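Side-chain contacts in hypothetical protein (Staphylococcus aureus subsp. aureus, PDB 1QYI), which is of unknown function but is probably a hydrolase of the haloacid dehalogenase (HAD) superfamily: residues A[58-61]-A[65-68]; A[110-115]-A[198-203]; A[219-224]-A[255-260]; A[289-294]-A[307-312]; A[323-328]-A[351-356]. All coordinates share one frame; numbering follows the deposited sequence.

Interaction 1: residues A[58-61]-A[65-68]; sequences RIFQ and ILNK
Ile65 meets the end of helix 49-60 with both its backbone and its side chain. Its N donates to Phe60 O over 3.0 Å at an N-H...O angle of 163°, a nearly straight bond that spans the tight connection between two helices. Gln61, with positive phi, is where the first helix breaks off. Because CG1 of Ile65 lies anti to the carbonyl carbon and beside N (chi1 -59°), the longer branch follows the N-H back to the same acceptor, and Ile65 CG1 rests 3.3 Å from Phe60 O. Its terminal CD1 continues over the helix end, 3.9 Å from Gln61 CG; it also comes near Ile59 O, though so closely that the modelled distance is doubtful. Ile65 CB sits at the edge of the Phe60 ring, 4.1 Å from Phe60 CD1, the two side chains crossing at about a right angle.

Leu66 takes a face of that ring instead. Its CB lies 4.2 Å from the ring centroid of Phe60 and 23° off the normal, a CH-pi contact displaced toward the rim, while Leu66 CD2 is 4.2 Å from Phe60 CD2. Ile59 CG2 covers the opposite face, so the ring is clamped between its own helix and the next. Gln61 folds back the other way, its NE2 bonding Arg58 O at 2.7 Å on a lone pair in the carbonyl plane. This helix-turn-helix connection packs against helix 16-31, whose Ala23 meets Phe60 and whose Phe19 meets Leu66, and helix 77-93, whose Val84 touches Ile59, Phe60 and Ile65; Leu134 of helix 134-137 packs on Ile65.

Interaction 2: residues A[110-115]-A[198-203]; sequences PVELKL and IARTTF
Glu112 and Arg200 form a side-on bidentate salt bridge that ties the short helix 111-115 to the loop following helix 172-195. Both lie in the largely helical insertion between strands 3-6 and 233-237, a position consistent with a C1 cap domain of the HAD superfamily. Pro110, at the N-cap, starts the helix, and Pro110 O accepts from Lys114 N at 2.9 Å. Glu112 follows in the first turn; with CG anti to N (chi1 168°) and an extended chain, it sends its carboxylate straight out to the loop, where Arg200 arrives from the opposite direction. Farther along, Lys114 fixes the helix elsewhere, its NZ bonding the carbonyls of Phe104 and Gln107.

Two neighbours flank the pair: Glu179 makes a second salt bridge through Arg200 NH1, and Tyr35 touches both partners. Glu183 holds the loop itself by accepting from the backbone N of Arg200 and of Thr201. The carboxylate and guanidinium planes are 52° apart, and the two bonds differ in length. Arg200 NH2 reaches Glu112 OE1 at 3.1 Å, with the oxygen near the guanidinium plane, whereas Arg200 NE is 2.7 Å from Glu112 OE2, on that oxygen's syn lone pair.

Interaction 3: residues A[219-224]-A[255-260]; sequences EVKVLL and LPYFEA
Leu224 lies over one face of the Tyr257 ring, joining helix 217-229 to the 3-10 turn 255-257. That turn belongs to the beta-alpha-beta crossover from strand 233-237 through helix 242-252 to strand 263-264, within the parallel sheet of a HAD-like, Rossmann-type domain. Leu224 CB is 4.2 Å from the Tyr257 ring centroid and 22° off its normal, a CH-pi contact shifted toward the rim. With CG anti to the carbonyl carbon (chi1 -64°), Leu224 brings CD1 onto two aromatic residues at once: CD1 is 3.8 Å from Tyr257 CD2 and 3.9 Å from Phe258 CE2. The far end of the tyrosine continues along the helix, where Lys221 crosses it at about a right angle. Lys221 CB lies 3.6 Å from Tyr257 OH, and Lys221 CG lies 3.8 Å from Tyr257 CE2, so the aliphatic part of the lysine does the packing.

One shell out, Leu234 of strand 233-237 touches Leu224, Tyr257 and Phe258, giving helix and turn a common floor; Phe258 also meets Ile236 and Ile263. Two weak hydrogen bonds run from lysines of the helix to the crossover, Lys221 NZ to Leu252 O and Lys228 NZ to Tyr257 O. The turn that sets the two aromatic residues side by side is closed by its own backbone, Phe258 N donating to Leu255 O at 2.8 Å.

Interaction 4: residues A[289-294]-A[307-312]; sequences SYIAAL and NKQDNI
Ile291 points from helix 288-295 into the loop that leads to strand 318-322, crossing the side chain of Gln309 at about a right angle. Its longer branch stands beside the backbone N (chi1 -64°) and is fully extended through chi2, which places CD1 alone at the front. That methyl meets the aliphatic stem of Gln309 from across, Ile291 CD1 lying 3.3 Å from Gln309 CG and 3.9 Å from Gln309 CB. The first of these is short for two carbons and its exact value is doubtful. Beside the stem, Lys308 O lies 3.6 Å from the same Ile291 CD1. Ile312 adds a third contact: its CG1 lies between the backbone N and the carbonyl carbon (chi1 59°), and its CD1 ends 4.1 Å from Ile291 CD1, methyl to methyl.

Helix 325-334 steadies the loop, Asn311 sharing backbone hydrogen bonding with Lys333 while the side chains of Gln309 and Asp310 touch the same residue. Next to Ile291 on helix 288-295, Tyr290 packs against Ile320 of the central sheet. No hydrogen bond crosses between the two segments, which bury only 134 Å² together; the join therefore rests on shape and dispersion around one methyl group.

Interaction 5: residues A[323-328]-A[351-356]; sequences DSLADL and AGELEA
Glu353 reaches Leu325 by an uncommon first torsion, CG set between its backbone N and carbonyl carbon (chi1 69°), after which the chain runs out extended toward the start of helix 325-334. The two leucines of the contact's buried side are turned differently: Leu328 has CG anti to its backbone N (chi1 176°), whereas Leu354 has CG beside N (chi1 -69°), and these settings bring their ends together obliquely. The sequence at 323-328, DSLADL, matches the acidic loop of HAD motif IV, here packed by its helix start against helix 351-356.

Leu328 CD1 lies 4.0 Å from Leu354 CD2 and equally 4.0 Å from Leu354 O, forming the buried side of the contact. Leu354 CD2 also approaches the loop backbone, 4.3 Å from Asp323 O. Phe338 of strand 337-341 backs Leu328 from the sheet, and His357 touches both Leu325 and Leu328. Nearer the surface, Glu353 OE2 is 3.5 Å from Leu325 CB.

Ser324 occupies the N-cap position, its OG weakly accepting from Asp327 N at 3.3 Å. Asp327 OD1 forms a salt bridge with Lys284, and Asp7 brings its carboxylate close to those of Asp323 and Asp327, a cluster consistent with the magnesium site of HAD enzymes. Glu353 addresses the backbone of this loop through solvent. One water donates to both segments, 2.8 Å to Asp323 O and 2.8 Å to Glu353 OE2.

The five contacts divide between two parts of the chain. Interactions 1 and 2 lie in the helical insertion, their centres 25 Å apart; interactions 3, 4 and 5 lie in the domain built on the parallel sheet. Interaction 5 contains the acidic loop of the presumed active site, and interaction 4, centred 19 Å away, borders it: Tyr290 packs on Asp327, though the modelled 2.8 Å between Tyr290 CE2 and Asp327 OD1 is doubtfully short. Interactions 3 and 4 come within about 7 Å at their nearest atoms without touching. Interaction 2 is remote, its centre 42 Å from that of interaction 5, whereas interaction 1 has atoms within about 14 Å of both.

Interaction 1: residues A[58-61]-A[65-68]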
# COMPACT_ATOMS: atom_id res chain seq x y z
N ARG A 58 -15.45 -1.93 11.66
CA ARG A 58 -15.37 -2.71 12.89
C ARG A 58 -13.93 -3.01 13.30
O ARG A 58 -13.54 -2.77 14.44
CB ARG A 58 -16.12 -4.03 12.76
CG ARG A 58 -17.63 -3.94 12.67
CD ARG A 58 -18.20 -5.34 12.77
NE ARG A 58 -17.89 -5.93 14.08
CZ ARG A 58 -17.90 -7.23 14.34
NH1 ARG A 58 -18.20 -8.11 13.38
NH2 ARG A 58 -17.61 -7.66 15.56
N ILE A 59 -13.16 -3.55 12.36
CA ILE A 59 -11.77 -3.91 12.62
C ILE A 59 -10.92 -2.72 13.08
O ILE A 59 -10.31 -2.78 14.14
CB ILE A 59 -11.10 -4.55 11.36
CG1 ILE A 59 -11.90 -5.78 10.91
CG2 ILE A 59 -9.67 -4.97 11.67
CD1 ILE A 59 -12.02 -6.86 11.98
N PHE A 60 -10.91 -1.64 12.30
CA PHE A 60 -10.12 -0.46 12.64
C PHE A 60 -10.78 0.61 13.51
O PHE A 60 -10.14 1.61 13.85
CB PHE A 60 -9.57 0.19 11.36
CG PHE A 60 -8.65 -0.69 10.57
CD1 PHE A 60 -7.56 -1.30 11.17
CD2 PHE A 60 -8.86 -0.89 9.20
CE1 PHE A 60 -6.69 -2.11 10.43
CE2 PHE A 60 -8.00 -1.70 8.45
CZ PHE A 60 -6.92 -2.31 9.07
N GLN A 61 -12.05 0.42 13.86
CA GLN A 61 -12.78 1.36 14.70
C GLN A 61 -12.80 2.78 14.12
O GLN A 61 -12.21 3.71 14.68
CB GLN A 61 -12.19 1.39 16.10
CG GLN A 61 -12.21 0.04 16.79
CD GLN A 61 -13.59 -0.35 17.27
OE1 GLN A 61 -14.08 0.18 18.27
NE2 GLN A 61 -14.23 -1.26 16.56
N ILE A 65 -7.61 2.99 14.66
CA ILE A 65 -6.49 2.04 14.77
C ILE A 65 -5.58 2.23 13.55
O ILE A 65 -4.35 2.24 13.66
CB ILE A 65 -6.99 0.57 14.77
CG1 ILE A 65 -7.95 0.32 15.93
CG2 ILE A 65 -5.81 -0.40 14.90
CD1 ILE A 65 -8.54 -1.08 15.95
N LEU A 66 -6.21 2.40 12.39
CA LEU A 66 -5.52 2.58 11.13
C LEU A 66 -4.68 3.85 11.06
O LEU A 66 -3.61 3.86 10.45
CB LEU A 66 -6.54 2.56 9.99
CG LEU A 66 -6.10 2.88 8.56
CD1 LEU A 66 -4.88 2.06 8.17
CD2 LEU A 66 -7.26 2.61 7.62
N ASN A 67 -5.15 4.92 11.70
CA ASN A 67 -4.43 6.19 11.71
C ASN A 67 -3.36 6.24 12.80
O ASN A 67 -2.38 6.98 12.67
CB ASN A 67 -5.40 7.35 11.90
CG ASN A 67 -6.29 7.56 10.70
OD1 ASN A 67 -5.81 7.67 9.57
ND2 ASN A 67 -7.60 7.62 10.94
N LYS A 68 -3.54 5.46 13.86
CA LYS A 68 -2.58 5.43 14.96
C LYS A 68 -1.30 4.74 14.46
O LYS A 68 -0.20 5.18 14.76
CB LYS A 68 -3.14 4.65 16.16
CG LYS A 68 -2.69 5.16 17.54
CD LYS A 68 -1.18 5.38 17.64
CE LYS A 68 -0.74 5.74 19.07
NZ LYS A 68 -1.38 6.97 19.60

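Interaction 2: residues A[110-115]-A[198-203]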
# COMPACT_ATOMS: atom_id res chain seq x y z
N PRO A 110 2.25 -26.24 10.91
CA PRO A 110 2.17 -24.83 10.51
C PRO A 110 1.06 -24.08 11.25
O PRO A 110 -0.01 -24.63 11.51
CB PRO A 110 1.92 -24.92 9.01
CG PRO A 110 1.15 -26.20 8.87
CD PRO A 110 1.89 -27.13 9.79
N VAL A 111 1.34 -22.82 11.61
CA VAL A 111 0.40 -21.98 12.34
C VAL A 111 -0.96 -21.91 11.68
O VAL A 111 -1.99 -21.79 12.35
CB VAL A 111 0.92 -20.53 12.51
CG1 VAL A 111 1.93 -20.47 13.63
CG2 VAL A 111 1.53 -20.03 11.20
N GLU A 112 -0.97 -21.97 10.36
CA GLU A 112 -2.22 -21.93 9.63
C GLU A 112 -3.13 -23.06 10.10
O GLU A 112 -4.33 -22.86 10.31
CB GLU A 112 -1.94 -22.03 8.13
CG GLU A 112 -3.17 -22.28 7.29
CD GLU A 112 -2.92 -21.98 5.83
OE1 GLU A 112 -1.87 -22.40 5.31
OE2 GLU A 112 -3.78 -21.32 5.22
N LEU A 113 -2.57 -24.26 10.27
CA LEU A 113 -3.36 -25.40 10.72
C LEU A 113 -3.52 -25.40 12.23
O LEU A 113 -4.50 -25.92 12.75
CB LEU A 113 -2.70 -26.70 10.26
CG LEU A 113 -2.53 -26.86 8.74
CD1 LEU A 113 -1.65 -28.06 8.47
CD2 LEU A 113 -3.89 -27.02 8.05
N LYS A 114 -2.56 -24.82 12.95
CA LYS A 114 -2.64 -24.76 14.40
C LYS A 114 -3.71 -23.76 14.84
O LYS A 114 -4.21 -23.83 15.96
CB LYS A 114 -1.28 -24.38 15.01
CG LYS A 114 -0.22 -25.47 14.82
CD LYS A 114 1.02 -25.23 15.68
CE LYS A 114 1.73 -23.92 15.34
NZ LYS A 114 2.93 -23.74 16.22
N LEU A 115 -4.06 -22.84 13.95
CA LEU A 115 -5.09 -21.86 14.27
C LEU A 115 -6.44 -22.58 14.32
O LEU A 115 -7.32 -22.23 15.11
CB LEU A 115 -5.13 -20.74 13.21
CG LEU A 115 -4.03 -19.66 13.27
CD1 LEU A 115 -4.10 -18.78 12.02
CD2 LEU A 115 -4.20 -18.81 14.52
N ILE A 198 0.65 -21.34 -4.85
CA ILE A 198 -0.66 -21.88 -5.21
C ILE A 198 -1.72 -21.14 -4.40
O ILE A 198 -1.54 -20.88 -3.21
CB ILE A 198 -0.73 -23.42 -4.91
CG1 ILE A 198 0.17 -24.18 -5.89
CG2 ILE A 198 -2.14 -23.95 -5.11
CD1 ILE A 198 1.65 -23.94 -5.67
N ALA A 199 -2.80 -20.78 -5.08
CA ALA A 199 -3.90 -20.04 -4.48
C ALA A 199 -4.66 -20.87 -3.47
O ALA A 199 -4.86 -22.08 -3.65
CB ALA A 199 -4.85 -19.55 -5.55
N ARG A 200 -5.09 -20.22 -2.40
CA ARG A 200 -5.84 -20.89 -1.36
C ARG A 200 -7.30 -21.04 -1.76
O ARG A 200 -7.91 -22.06 -1.49
CB ARG A 200 -5.74 -20.10 -0.06
CG ARG A 200 -4.39 -20.18 0.59
CD ARG A 200 -4.47 -19.82 2.06
NE ARG A 200 -3.26 -20.27 2.75
CZ ARG A 200 -2.07 -19.70 2.62
NH1 ARG A 200 -1.93 -18.64 1.84
NH2 ARG A 200 -1.02 -20.21 3.25
N THR A 201 -7.85 -20.02 -2.42
CA THR A 201 -9.25 -20.03 -2.83
C THR A 201 -9.41 -20.08 -4.36
O THR A 201 -8.44 -20.18 -5.10
CB THR A 201 -9.99 -18.77 -2.31
OG1 THR A 201 -9.52 -17.60 -3.01
CG2 THR A 201 -9.73 -18.58 -0.82
N THR A 202 -10.66 -20.02 -4.81
CA THR A 202 -10.97 -20.01 -6.23
C THR A 202 -12.09 -19.03 -6.48
O THR A 202 -12.69 -19.04 -7.55
CB THR A 202 -11.42 -21.38 -6.77
OG1 THR A 202 -12.61 -21.79 -6.09
CG2 THR A 202 -10.33 -22.43 -6.61
N PHE A 203 -12.39 -18.21 -5.47
CA PHE A 203 -13.45 -17.21 -5.59
C PHE A 203 -12.94 -15.77 -5.48
O PHE A 203 -13.70 -14.83 -5.69
CB PHE A 203 -14.54 -17.47 -4.53
CG PHE A 203 -14.01 -17.46 -3.12
CD1 PHE A 203 -13.67 -16.26 -2.50
CD2 PHE A 203 -13.79 -18.66 -2.44
CE1 PHE A 203 -13.11 -16.26 -1.23
CE2 PHE A 203 -13.23 -18.66 -1.17
CZ PHE A 203 -12.88 -17.46 -0.56

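Interaction 3: residues A[219-224]-A[255-260]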
# COMPACT_ATOMS: atom_id res chain seq x y z
N GLU A 219 -13.53 11.12 -18.02
CA GLU A 219 -13.11 12.52 -18.01
C GLU A 219 -11.59 12.65 -18.17
O GLU A 219 -11.12 13.57 -18.84
CB GLU A 219 -13.55 13.20 -16.71
CG GLU A 219 -14.61 14.28 -16.87
CD GLU A 219 -15.03 14.89 -15.53
OE1 GLU A 219 -15.68 14.18 -14.73
OE2 GLU A 219 -14.71 16.08 -15.29
N VAL A 220 -10.83 11.74 -17.55
CA VAL A 220 -9.38 11.79 -17.65
C VAL A 220 -8.92 11.26 -19.01
O VAL A 220 -7.86 11.64 -19.50
CB VAL A 220 -8.66 10.98 -16.52
CG1 VAL A 220 -9.35 11.19 -15.20
CG2 VAL A 220 -8.59 9.52 -16.88
N LYS A 221 -9.71 10.39 -19.62
CA LYS A 221 -9.35 9.85 -20.92
C LYS A 221 -9.35 10.95 -21.98
O LYS A 221 -8.68 10.84 -23.00
CB LYS A 221 -10.31 8.74 -21.34
CG LYS A 221 -10.06 7.38 -20.70
CD LYS A 221 -11.19 6.42 -21.06
CE LYS A 221 -10.95 5.02 -20.52
NZ LYS A 221 -12.15 4.14 -20.68
N VAL A 222 -10.11 12.01 -21.72
CA VAL A 222 -10.18 13.15 -22.64
C VAL A 222 -9.03 14.11 -22.36
O VAL A 222 -8.47 14.72 -23.26
CB VAL A 222 -11.51 13.94 -22.49
CG1 VAL A 222 -11.49 15.16 -23.41
CG2 VAL A 222 -12.69 13.05 -22.83
N LEU A 223 -8.68 14.23 -21.08
CA LEU A 223 -7.59 15.09 -20.64
C LEU A 223 -6.27 14.54 -21.15
O LEU A 223 -5.44 15.28 -21.67
CB LEU A 223 -7.57 15.19 -19.11
CG LEU A 223 -6.27 15.62 -18.41
CD1 LEU A 223 -5.89 17.05 -18.81
CD2 LEU A 223 -6.45 15.50 -16.90
N LEU A 224 -6.07 13.24 -20.99
CA LEU A 224 -4.83 12.60 -21.45
C LEU A 224 -4.72 12.69 -22.96
O LEU A 224 -3.64 12.95 -23.50
CB LEU A 224 -4.80 11.13 -21.01
CG LEU A 224 -4.77 10.91 -19.50
CD1 LEU A 224 -4.79 9.42 -19.20
CD2 LEU A 224 -3.53 11.57 -18.91
N LEU A 255 -4.10 2.68 -19.68
CA LEU A 255 -2.83 2.18 -20.18
C LEU A 255 -2.49 2.64 -21.60
O LEU A 255 -1.36 3.02 -21.87
CB LEU A 255 -2.81 0.66 -20.10
CG LEU A 255 -1.42 0.04 -20.14
CD1 LEU A 255 -0.61 0.55 -18.97
CD2 LEU A 255 -1.53 -1.47 -20.11
N PRO A 256 -3.46 2.59 -22.52
CA PRO A 256 -3.20 3.02 -23.90
C PRO A 256 -2.59 4.42 -24.07
O PRO A 256 -2.06 4.75 -25.13
CB PRO A 256 -4.57 2.89 -24.57
CG PRO A 256 -5.14 1.68 -23.87
CD PRO A 256 -4.79 1.95 -22.42
N TYR A 257 -2.66 5.24 -23.01
CA TYR A 257 -2.12 6.60 -23.03
C TYR A 257 -0.72 6.68 -22.45
O TYR A 257 -0.17 7.77 -22.31
CB TYR A 257 -3.03 7.54 -22.23
CG TYR A 257 -4.43 7.61 -22.76
CD1 TYR A 257 -4.73 8.30 -23.94
CD2 TYR A 257 -5.47 6.99 -22.08
CE1 TYR A 257 -6.03 8.35 -24.44
CE2 TYR A 257 -6.77 7.03 -22.55
CZ TYR A 257 -7.05 7.71 -23.73
OH TYR A 257 -8.34 7.72 -24.20
N PHE A 258 -0.16 5.53 -22.10
CA PHE A 258 1.18 5.47 -21.52
C PHE A 258 2.00 4.38 -22.18
O PHE A 258 1.62 3.22 -22.15
CB PHE A 258 1.08 5.17 -20.02
CG PHE A 258 0.27 6.17 -19.25
CD1 PHE A 258 0.88 7.28 -18.69
CD2 PHE A 258 -1.10 6.00 -19.09
CE1 PHE A 258 0.14 8.21 -17.98
CE2 PHE A 258 -1.85 6.93 -18.38
CZ PHE A 258 -1.22 8.04 -17.83
N GLU A 259 3.13 4.75 -22.78
CA GLU A 259 4.01 3.77 -23.41
C GLU A 259 4.64 2.91 -22.32
O GLU A 259 5.12 3.44 -21.32
CB GLU A 259 5.12 4.47 -24.19
CG GLU A 259 5.13 4.13 -25.66
CD GLU A 259 3.86 4.56 -26.34
OE1 GLU A 259 2.79 4.00 -26.00
OE2 GLU A 259 3.93 5.47 -27.20
N ALA A 260 4.67 1.61 -22.53
CA ALA A 260 5.24 0.71 -21.54
C ALA A 260 6.69 1.03 -21.16
O ALA A 260 7.13 0.71 -20.05
CB ALA A 260 5.14 -0.74 -22.02

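Interaction 4: residues A[289-294]-A[307-312]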
# COMPACT_ATOMS: atom_id res chain seq x y z
N SER A 289 13.26 6.76 -10.51
CA SER A 289 12.08 6.29 -11.23
C SER A 289 11.54 7.36 -12.16
O SER A 289 11.08 7.05 -13.26
CB SER A 289 10.99 5.86 -10.25
OG SER A 289 10.58 6.95 -9.44
N TYR A 290 11.61 8.62 -11.75
CA TYR A 290 11.13 9.68 -12.62
C TYR A 290 12.06 9.81 -13.81
O TYR A 290 11.63 10.10 -14.92
CB TYR A 290 11.04 11.01 -11.85
CG TYR A 290 9.66 11.29 -11.30
CD1 TYR A 290 8.55 11.30 -12.15
CD2 TYR A 290 9.45 11.47 -9.93
CE1 TYR A 290 7.26 11.48 -11.65
CE2 TYR A 290 8.17 11.65 -9.41
CZ TYR A 290 7.07 11.65 -10.28
OH TYR A 290 5.79 11.81 -9.78
N ILE A 291 13.35 9.57 -13.58
CA ILE A 291 14.35 9.65 -14.63
C ILE A 291 14.19 8.50 -15.63
O ILE A 291 14.44 8.65 -16.83
CB ILE A 291 15.78 9.63 -14.03
CG1 ILE A 291 15.97 10.87 -13.16
CG2 ILE A 291 16.83 9.56 -15.14
CD1 ILE A 291 17.35 10.99 -12.49
N ALA A 292 13.76 7.35 -15.12
CA ALA A 292 13.54 6.17 -15.94
C ALA A 292 12.28 6.35 -16.78
O ALA A 292 12.21 5.89 -17.92
CB ALA A 292 13.40 4.95 -15.05
N ALA A 293 11.30 7.03 -16.21
CA ALA A 293 10.04 7.28 -16.88
C ALA A 293 10.18 8.37 -17.94
O ALA A 293 9.33 8.52 -18.83
CB ALA A 293 8.99 7.69 -15.87
N LEU A 294 11.27 9.12 -17.85
CA LEU A 294 11.52 10.20 -18.78
C LEU A 294 12.35 9.79 -19.99
O LEU A 294 11.92 10.00 -21.12
CB LEU A 294 12.20 11.36 -18.04
CG LEU A 294 12.13 12.75 -18.67
CD1 LEU A 294 12.35 13.82 -17.61
CD2 LEU A 294 13.16 12.86 -19.77
N ASN A 307 23.51 8.19 -11.35
CA ASN A 307 24.64 9.13 -11.28
C ASN A 307 24.35 10.53 -11.82
O ASN A 307 25.00 11.49 -11.41
CB ASN A 307 25.83 8.55 -12.04
CG ASN A 307 26.21 7.17 -11.56
OD1 ASN A 307 26.92 6.44 -12.25
ND2 ASN A 307 25.75 6.80 -10.37
N LYS A 308 23.41 10.64 -12.76
CA LYS A 308 23.05 11.92 -13.36
C LYS A 308 21.62 12.31 -12.99
O LYS A 308 20.66 11.91 -13.66
CB LYS A 308 23.15 11.88 -14.88
CG LYS A 308 24.55 11.79 -15.44
CD LYS A 308 24.55 12.09 -16.94
CE LYS A 308 25.93 11.84 -17.58
NZ LYS A 308 26.32 10.39 -17.55
N GLN A 309 21.49 13.09 -11.92
CA GLN A 309 20.18 13.52 -11.44
C GLN A 309 20.06 15.03 -11.22
O GLN A 309 18.98 15.60 -11.39
CB GLN A 309 19.84 12.79 -10.14
CG GLN A 309 19.81 11.28 -10.29
CD GLN A 309 19.61 10.56 -8.98
OE1 GLN A 309 19.10 9.44 -8.96
NE2 GLN A 309 20.00 11.20 -7.88
N ASP A 310 21.16 15.68 -10.86
CA ASP A 310 21.12 17.11 -10.60
C ASP A 310 20.90 18.01 -11.82
O ASP A 310 21.75 18.11 -12.70
CB ASP A 310 22.38 17.56 -9.85
CG ASP A 310 22.50 16.91 -8.47
OD1 ASP A 310 21.47 16.78 -7.77
OD2 ASP A 310 23.62 16.53 -8.08
N ASN A 311 19.73 18.65 -11.84
CA ASN A 311 19.33 19.57 -12.91
C ASN A 311 19.66 19.06 -14.32
O ASN A 311 20.41 19.70 -15.06
CB ASN A 311 20.01 20.92 -12.68
CG ASN A 311 19.44 22.01 -13.56
OD1 ASN A 311 20.06 23.06 -13.75
ND2 ASN A 311 18.24 21.78 -14.09
N ILE A 312 19.10 17.93 -14.70
CA ILE A 312 19.37 17.36 -16.00
C ILE A 312 18.31 17.71 -17.04
O ILE A 312 18.37 17.27 -18.18
CB ILE A 312 19.48 15.83 -15.91
CG1 ILE A 312 18.17 15.25 -15.35
CG2 ILE A 312 20.66 15.45 -15.04
CD1 ILE A 312 18.04 13.75 -15.50

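Interaction 5: residues A[323-328]-A[351-356]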
# COMPACT_ATOMS: atom_id res chain seq x y z
N ASP A 323 1.20 14.25 -5.71
CA ASP A 323 0.61 14.80 -4.52
C ASP A 323 1.56 14.73 -3.33
O ASP A 323 1.44 15.51 -2.39
CB ASP A 323 -0.67 14.02 -4.19
CG ASP A 323 -0.40 12.54 -3.99
OD1 ASP A 323 0.30 11.92 -4.83
OD2 ASP A 323 -0.90 12.00 -2.98
N SER A 324 2.51 13.81 -3.38
CA SER A 324 3.45 13.66 -2.28
C SER A 324 4.58 14.66 -2.38
O SER A 324 4.94 15.13 -3.47
CB SER A 324 4.05 12.26 -2.26
OG SER A 324 5.01 12.12 -3.29
N LEU A 325 5.13 14.97 -1.22
CA LEU A 325 6.24 15.89 -1.12
C LEU A 325 7.49 15.22 -1.70
O LEU A 325 8.34 15.88 -2.28
CB LEU A 325 6.44 16.24 0.34
CG LEU A 325 7.71 17.05 0.62
CD1 LEU A 325 7.63 18.37 -0.16
CD2 LEU A 325 7.85 17.31 2.11
N ALA A 326 7.60 13.90 -1.53
CA ALA A 326 8.76 13.19 -2.05
C ALA A 326 8.89 13.37 -3.57
O ALA A 326 9.99 13.28 -4.11
CB ALA A 326 8.67 11.70 -1.71
N ASP A 327 7.78 13.64 -4.25
CA ASP A 327 7.81 13.85 -5.69
C ASP A 327 8.20 15.28 -6.01
O ASP A 327 8.78 15.57 -7.07
CB ASP A 327 6.45 13.53 -6.32
CG ASP A 327 6.20 12.05 -6.42
OD1 ASP A 327 7.14 11.32 -6.78
OD2 ASP A 327 5.07 11.59 -6.16
N LEU A 328 7.89 16.18 -5.09
CA LEU A 328 8.21 17.59 -5.24
C LEU A 328 9.73 17.78 -5.23
O LEU A 328 10.28 18.48 -6.08
CB LEU A 328 7.53 18.39 -4.12
CG LEU A 328 7.83 19.89 -4.06
CD1 LEU A 328 6.62 20.65 -3.54
CD2 LEU A 328 9.04 20.09 -3.15
N ALA A 351 -1.86 21.27 1.38
CA ALA A 351 -1.53 22.48 0.62
C ALA A 351 -0.45 23.32 1.29
O ALA A 351 0.41 23.88 0.60
CB ALA A 351 -2.79 23.32 0.40
N GLY A 352 -0.50 23.40 2.62
CA GLY A 352 0.47 24.18 3.37
C GLY A 352 1.90 23.71 3.18
O GLY A 352 2.80 24.52 2.95
N GLU A 353 2.13 22.40 3.28
CA GLU A 353 3.47 21.86 3.10
C GLU A 353 3.94 22.06 1.66
O GLU A 353 5.13 22.28 1.41
CB GLU A 353 3.50 20.36 3.45
CG GLU A 353 2.74 19.50 2.44
CD GLU A 353 2.93 18.00 2.59
OE1 GLU A 353 2.57 17.44 3.65
OE2 GLU A 353 3.45 17.38 1.64
N LEU A 354 3.02 21.96 0.70
CA LEU A 354 3.40 22.13 -0.71
C LEU A 354 3.87 23.55 -0.99
O LEU A 354 4.85 23.76 -1.69
CB LEU A 354 2.24 21.78 -1.64
CG LEU A 354 1.84 20.30 -1.70
CD1 LEU A 354 0.68 20.10 -2.65
CD2 LEU A 354 3.04 19.48 -2.14
N GLU A 355 3.17 24.54 -0.44
CA GLU A 355 3.57 25.91 -0.67
C GLU A 355 4.81 26.24 0.16
O GLU A 355 5.67 27.01 -0.28
CB GLU A 355 2.43 26.86 -0.31
CG GLU A 355 1.15 26.60 -1.11
CD GLU A 355 0.04 27.54 -0.72
OE1 GLU A 355 -0.26 27.63 0.49
OE2 GLU A 355 -0.54 28.19 -1.63
N ALA A 356 4.92 25.65 1.34
CA ALA A 356 6.10 25.89 2.18
C ALA A 356 7.33 25.23 1.54
O ALA A 356 8.46 25.45 1.98
CB ALA A 356 5.88 25.36 3.59
O HOH W 1 1.47 15.82 0.41